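Long-range contact in type III secretion system effector protein ExoU (Pseudomonas fluorescens, PDB 4QMK), which probably acts as a patatin-like phospholipase toxin that is delivered into host cells and directed to the plasma membrane by binding phosphatidylinositol 4,5-bisphosphate: residues A67-S72 / E331-K336. Residues are numbered along the deposited sequence; the frame is centred on the assembly and turned at random.
Sequences AHLVLS and EALIVK
Glu331 starts the pairing with its carbonyl: O takes the N-H of Ala67 at 3.0 Å, from a donor tilted 34° out of the carbonyl plane, and a weak second bond from His68 N. Its carboxylate turns away from 67-72 and forms a salt bridge with Arg429. Ala332 faces His68 across the parallel strands, and its CA lies 3.3 Å from His68 O in a CA-H...O contact. The same oxygen accepts the N-H of Leu333, almost straight on, at 2.9 Å. Leu333 O in turn receives Val70 N at 2.8 Å, so this residue bonds through both its N-H and its C=O to the residues flanking Leu69, the usual pattern of parallel strands. On the Leu69 face, CD2 of Leu333 packs 4.0 Å from Leu69 CD1. Ile334 comes up on the other face with Ala332, side by side with Val70; with CG1 anti to the carbonyl carbon (chi1 -62°), this branch is the one that reaches Val70, 4.1 Å from its CB. Val70 also lays CG2 over one face of the His68 imidazole, near the rim. Val335 sends its N-H to Val70 O, while its O takes a weak bond from Ser72 N. Its CG2 meets two leucine methyls of the neighbouring strand, 3.9 Å from Leu69 CD1 and 4.0 Å from Leu71 CD2. Lys336 closes the run, with CG beside Ser72 OG.

In the mixed sheet of the patatin-like fold the two strands are central neighbours: 99-103, leading to a probable nucleophile elbow, flanks 68-72, where His68 NE2 is hydrogen-bonded to Ser101 OG, and 382-389 flanks 332-337. Helix 81-90 packs on the leucine and Val335 face through Phe81, Met84 and Leu88; on the opposite face, Phe378 of helix 374-380 meets Ile334, and it also touches Lys336.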
ATOM      1  N   ALA A  67     -16.662  21.594 -14.036  1.00 30.40           N
ATOM      2  CA  ALA A  67     -16.327  20.199 -13.777  1.00 29.01           C
ATOM      3  C   ALA A  67     -15.415  20.053 -12.534  1.00 26.68           C
ATOM      4  O   ALA A  67     -15.365  18.999 -11.907  1.00 27.98           O
ATOM      5  CB  ALA A  67     -15.639  19.607 -14.981  1.00 27.27           C
ATOM      6  N   HIS A  68     -14.714  21.107 -12.172  1.00 23.72           N
ATOM      7  CA  HIS A  68     -13.857  21.063 -11.019  1.00 25.30           C
ATOM      8  C   HIS A  68     -14.208  22.233 -10.060  1.00 23.41           C
ATOM      9  O   HIS A  68     -14.256  23.376 -10.453  1.00 23.30           O
ATOM     10  CB  HIS A  68     -12.417  21.118 -11.540  1.00 26.25           C
ATOM     11  CG  HIS A  68     -11.371  20.940 -10.501  1.00 28.24           C
ATOM     12  ND1 HIS A  68     -10.028  21.031 -10.783  1.00 32.87           N
ATOM     13  CD2 HIS A  68     -11.452  20.681  -9.179  1.00 31.83           C
ATOM     14  CE1 HIS A  68      -9.327  20.821  -9.681  1.00 32.65           C
ATOM     15  NE2 HIS A  68     -10.168  20.631  -8.686  1.00 29.34           N
ATOM     16  N   LEU A  69     -14.500  21.934  -8.822  1.00 23.31           N
ATOM     17  CA  LEU A  69     -14.798  22.965  -7.812  1.00 24.15           C
ATOM     18  C   LEU A  69     -13.571  23.034  -6.926  1.00 22.27           C
ATOM     19  O   LEU A  69     -13.137  22.009  -6.378  1.00 22.02           O
ATOM     20  CB  LEU A  69     -16.020  22.569  -7.011  1.00 25.31           C
ATOM     21  CG  LEU A  69     -16.453  23.441  -5.855  1.00 27.86           C
ATOM     22  CD1 LEU A  69     -16.710  24.893  -6.255  1.00 29.57           C
ATOM     23  CD2 LEU A  69     -17.740  22.854  -5.282  1.00 28.15           C
ATOM     24  N   VAL A  70     -12.962  24.203  -6.825  1.00 20.09           N
ATOM     25  CA  VAL A  70     -11.763  24.327  -6.013  1.00 20.05           C
ATOM     26  C   VAL A  70     -12.057  25.234  -4.850  1.00 20.56           C
ATOM     27  O   VAL A  70     -12.403  26.389  -5.063  1.00 20.15           O
ATOM     28  CB  VAL A  70     -10.581  24.959  -6.829  1.00 19.59           C
ATOM     29  CG1 VAL A  70      -9.336  25.051  -5.988  1.00 18.99           C
ATOM     30  CG2 VAL A  70     -10.284  24.136  -8.088  1.00 20.05           C
ATOM     31  N   LEU A  71     -11.864  24.755  -3.636  1.00 22.94           N
ATOM     32  CA  LEU A  71     -12.086  25.591  -2.397  1.00 27.49           C
ATOM     33  C   LEU A  71     -10.771  25.976  -1.722  1.00 30.24           C
ATOM     34  O   LEU A  71     -10.134  25.139  -1.114  1.00 29.45           O
ATOM     35  CB  LEU A  71     -12.983  24.829  -1.392  1.00 27.53           C
ATOM     36  CG  LEU A  71     -14.260  24.244  -2.001  1.00 28.88           C
ATOM     37  CD1 LEU A  71     -15.114  23.549  -0.996  1.00 31.97           C
ATOM     38  CD2 LEU A  71     -15.065  25.349  -2.632  1.00 31.49           C
ATOM     39  N   SER A  72     -10.397  27.249  -1.786  1.00 38.99           N
ATOM     40  CA  SER A  72      -9.140  27.764  -1.177  1.00 44.08           C
ATOM     41  C   SER A  72      -9.466  28.217   0.202  1.00 47.99           C
ATOM     42  O   SER A  72      -9.658  29.376   0.459  1.00 66.04           O
ATOM     43  CB  SER A  72      -8.654  28.924  -2.025  1.00 47.55           C
ATOM     44  OG  SER A  72      -8.836  28.583  -3.393  1.00 62.71           O
ATOM     45  N   GLU A 331     -13.716  23.506 -17.397  1.00 37.02           N
ATOM     46  CA  GLU A 331     -14.066  24.680 -16.679  1.00 34.23           C
ATOM     47  C   GLU A 331     -13.889  24.368 -15.183  1.00 32.52           C
ATOM     48  O   GLU A 331     -14.242  23.270 -14.702  1.00 32.51           O
ATOM     49  CB  GLU A 331     -15.502  25.068 -17.006  1.00 33.61           C
ATOM     50  CG  GLU A 331     -16.029  26.298 -16.263  1.00 43.44           C
ATOM     51  CD  GLU A 331     -15.635  27.640 -16.863  1.00 39.25           C
ATOM     52  OE1 GLU A 331     -14.860  27.672 -17.835  1.00 44.25           O
ATOM     53  OE2 GLU A 331     -16.120  28.672 -16.342  1.00 38.22           O
ATOM     54  N   ALA A 332     -13.334  25.327 -14.456  1.00 26.08           N
ATOM     55  CA  ALA A 332     -13.244  25.212 -13.038  1.00 24.55           C
ATOM     56  C   ALA A 332     -14.100  26.318 -12.388  1.00 23.86           C
ATOM     57  O   ALA A 332     -14.477  27.296 -13.055  1.00 23.98           O
ATOM     58  CB  ALA A 332     -11.817  25.371 -12.610  1.00 23.39           C
ATOM     59  N   LEU A 333     -14.410  26.145 -11.112  1.00 21.36           N
ATOM     60  CA  LEU A 333     -14.957  27.219 -10.328  1.00 24.17           C
ATOM     61  C   LEU A 333     -13.999  27.257  -9.152  1.00 25.02           C
ATOM     62  O   LEU A 333     -13.869  26.273  -8.404  1.00 27.38           O
ATOM     63  CB  LEU A 333     -16.380  26.925  -9.859  1.00 26.43           C
ATOM     64  CG  LEU A 333     -16.987  27.995  -8.961  1.00 27.31           C
ATOM     65  CD1 LEU A 333     -17.059  29.339  -9.643  1.00 26.49           C
ATOM     66  CD2 LEU A 333     -18.399  27.569  -8.636  1.00 30.35           C
ATOM     67  N   ILE A 334     -13.288  28.361  -8.994  1.00 23.05           N
ATOM     68  CA  ILE A 334     -12.274  28.449  -7.971  1.00 22.44           C
ATOM     69  C   ILE A 334     -12.802  29.410  -7.004  1.00 21.56           C
ATOM     70  O   ILE A 334     -13.107  30.539  -7.370  1.00 22.49           O
ATOM     71  CB  ILE A 334     -10.938  28.963  -8.580  1.00 22.00           C
ATOM     72  CG1 ILE A 334     -10.460  27.953  -9.623  1.00 24.13           C
ATOM     73  CG2 ILE A 334      -9.906  29.155  -7.486  1.00 21.29           C
ATOM     74  CD1 ILE A 334      -9.384  28.461 -10.606  1.00 25.24           C
ATOM     75  N   VAL A 335     -12.919  29.029  -5.762  1.00 23.93           N
ATOM     76  CA  VAL A 335     -13.646  29.918  -4.780  1.00 25.19           C
ATOM     77  C   VAL A 335     -12.706  30.511  -3.801  1.00 27.75           C
ATOM     78  O   VAL A 335     -12.111  29.782  -3.040  1.00 28.30           O
ATOM     79  CB  VAL A 335     -14.704  29.130  -4.021  1.00 25.19           C
ATOM     80  CG1 VAL A 335     -15.488  30.042  -3.110  1.00 27.30           C
ATOM     81  CG2 VAL A 335     -15.640  28.464  -5.016  1.00 24.58           C
ATOM     82  N   LYS A 336     -12.523  31.833  -3.886  1.00 31.58           N
ATOM     83  CA  LYS A 336     -11.670  32.595  -2.975  1.00 34.68           C
ATOM     84  C   LYS A 336     -12.455  33.595  -2.152  1.00 36.87           C
ATOM     85  O   LYS A 336     -13.599  33.901  -2.432  1.00 35.22           O
ATOM     86  CB  LYS A 336     -10.627  33.383  -3.749  1.00 39.38           C
ATOM     87  CG  LYS A 336      -9.518  32.506  -4.237  1.00 48.03           C
ATOM     88  CD  LYS A 336      -8.499  33.232  -5.095  1.00 52.67           C
ATOM     89  CE  LYS A 336      -7.489  32.190  -5.612  1.00 56.32           C
ATOM     90  NZ  LYS A 336      -6.334  32.727  -6.399  1.00 56.80           N
TER